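Local coordinates for protein putative cytochrome P450 154A1 (PDB 1ODO) that belongs to the cytochrome P450 family of haem proteins and carries its protoporphyrin IX iron cofactor in a fold rich in helices, at residues A[15-18]-A[19-23]. Numbering follows the deposited sequence.
Sequences ADHH and TEHRT
Asp16 and Thr19 meet at an N-cap, the aspartate sitting just before the first turn of helix 17-25, which links strands 8-9 and 30-35 as a beta-alpha-beta unit on the surface of this P450. From CB, the Asp16 chain leaves with CG anti to the backbone N (chi1 -175°), which carries the carboxylate across to Thr19; CG lies 3.2 Å from Thr19 OG1. OD1 accepts the capping bond from Thr19 N at 3.2 Å, nearly straight at the hydrogen (163°), although the donor stands well above the carboxylate plane. OD2 takes the Thr19 hydroxyl: OG1 to OD2 is 2.6 Å, again from above the plane. Two bonds from one residue thus grip both carboxylate oxygens, and the negative group lies where the positive end of the helix dipole would probably favour it. Behind the cap, Glu20 N donates a hydrogen bond to Asp16 O (3.1 Å), and His21 N reaches His17 O at 2.9 Å. The carbonyl oxygen of His17 also lies 3.0 Å above the plane of the His21 ring, over its centre. The side chains of His17 and His21 lie side by side and point the same way, their ring planes 88° apart, with CD2 of His17 3.5 Å from NE2 of His21. Three polar ends find partners elsewhere in the chain: His17 NE2 is hydrogen-bonded to Glu286 and Glu20 OE2 to His291, while Arg22 forms a salt bridge with Asp333. Buried His21 packs on Ala320 and Ala321 of helix 319-322. In exposed Arg22, CG rests 3.5 Å from His18 O.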
loop_
_atom_site.group_PDB
_atom_site.type_symbol
_atom_site.label_atom_id
_atom_site.label_comp_id
_atom_site.label_asym_id
_atom_site.label_seq_id
_atom_site.Cartn_x
_atom_site.Cartn_y
_atom_site.Cartn_z
ATOM N N ALA A 15 -1.802 16.990 -2.218
ATOM C CA ALA A 15 -0.790 17.996 -2.525
ATOM C C ALA A 15 0.266 18.318 -1.469
ATOM O O ALA A 15 1.372 18.738 -1.816
ATOM C CB ALA A 15 -1.480 19.292 -2.964
ATOM N N ASP A 16 -0.052 18.134 -0.194
ATOM C CA ASP A 16 0.918 18.433 0.856
ATOM C C ASP A 16 0.636 17.587 2.093
ATOM O O ASP A 16 0.104 18.085 3.091
ATOM C CB ASP A 16 0.834 19.922 1.207
ATOM C CG ASP A 16 1.894 20.353 2.200
ATOM O OD1 ASP A 16 2.729 19.514 2.599
ATOM O OD2 ASP A 16 1.893 21.541 2.579
ATOM N N HIS A 17 1.009 16.312 2.028
ATOM C CA HIS A 17 0.778 15.406 3.142
ATOM C C HIS A 17 1.542 15.735 4.421
ATOM O O HIS A 17 1.082 15.399 5.510
ATOM C CB HIS A 17 1.030 13.950 2.713
ATOM C CG HIS A 17 2.472 13.598 2.511
ATOM N ND1 HIS A 17 3.268 14.216 1.570
ATOM C CD2 HIS A 17 3.247 12.658 3.102
ATOM C CE1 HIS A 17 4.472 13.671 1.589
ATOM N NE2 HIS A 17 4.486 12.722 2.510
ATOM N N HIS A 18 2.697 16.390 4.305
ATOM C CA HIS A 18 3.467 16.736 5.501
ATOM C C HIS A 18 2.689 17.740 6.341
ATOM O O HIS A 18 2.634 17.629 7.566
ATOM C CB HIS A 18 4.825 17.340 5.141
ATOM C CG HIS A 18 5.773 16.367 4.515
ATOM N ND1 HIS A 18 5.867 15.055 4.928
ATOM C CD2 HIS A 18 6.695 16.522 3.536
ATOM C CE1 HIS A 18 6.806 14.444 4.229
ATOM N NE2 HIS A 18 7.324 15.311 3.379
ATOM N N THR A 19 2.102 18.737 5.690
ATOM C CA THR A 19 1.333 19.729 6.425
ATOM C C THR A 19 0.090 19.032 6.956
ATOM O O THR A 19 -0.357 19.293 8.071
ATOM C CB THR A 19 0.911 20.905 5.531
ATOM O OG1 THR A 19 2.076 21.628 5.122
ATOM C CG2 THR A 19 -0.023 21.848 6.294
ATOM N N GLU A 20 -0.462 18.128 6.151
ATOM C CA GLU A 20 -1.654 17.396 6.558
ATOM C C GLU A 20 -1.392 16.630 7.860
ATOM O O GLU A 20 -2.256 16.580 8.736
ATOM C CB GLU A 20 -2.082 16.418 5.460
ATOM C CG GLU A 20 -3.277 15.552 5.846
ATOM C CD GLU A 20 -3.694 14.610 4.738
ATOM O OE1 GLU A 20 -4.556 14.993 3.915
ATOM O OE2 GLU A 20 -3.147 13.490 4.686
ATOM N N HIS A 21 -0.208 16.033 7.988
ATOM C CA HIS A 21 0.120 15.283 9.203
ATOM C C HIS A 21 -0.032 16.188 10.421
ATOM O O HIS A 21 -0.649 15.819 11.418
ATOM C CB HIS A 21 1.572 14.783 9.198
ATOM C CG HIS A 21 1.892 13.814 8.106
ATOM N ND1 HIS A 21 0.935 13.041 7.486
ATOM C CD2 HIS A 21 3.078 13.462 7.553
ATOM C CE1 HIS A 21 1.516 12.256 6.596
ATOM N NE2 HIS A 21 2.816 12.491 6.618
ATOM N N ARG A 22 0.556 17.374 10.332
ATOM C CA ARG A 22 0.495 18.331 11.429
ATOM C C ARG A 22 -0.920 18.797 11.728
ATOM O O ARG A 22 -1.324 18.862 12.885
ATOM C CB ARG A 22 1.386 19.535 11.118
ATOM C CG ARG A 22 2.804 19.142 10.756
ATOM C CD ARG A 22 3.698 20.356 10.551
ATOM N NE ARG A 22 5.019 19.960 10.073
ATOM C CZ ARG A 22 5.805 19.076 10.685
ATOM N NH1 ARG A 22 5.408 18.488 11.808
ATOM N NH2 ARG A 22 6.991 18.776 10.172
ATOM N N THR A 23 -1.673 19.116 10.681
ATOM C CA THR A 23 -3.041 19.576 10.850
ATOM C C THR A 23 -3.895 18.520 11.548
ATOM O O THR A 23 -4.683 18.837 12.442
ATOM C CB THR A 23 -3.660 19.932 9.487
ATOM O OG1 THR A 23 -2.838 20.913 8.840
ATOM C CG2 THR A 23 -5.065 20.492 9.666
#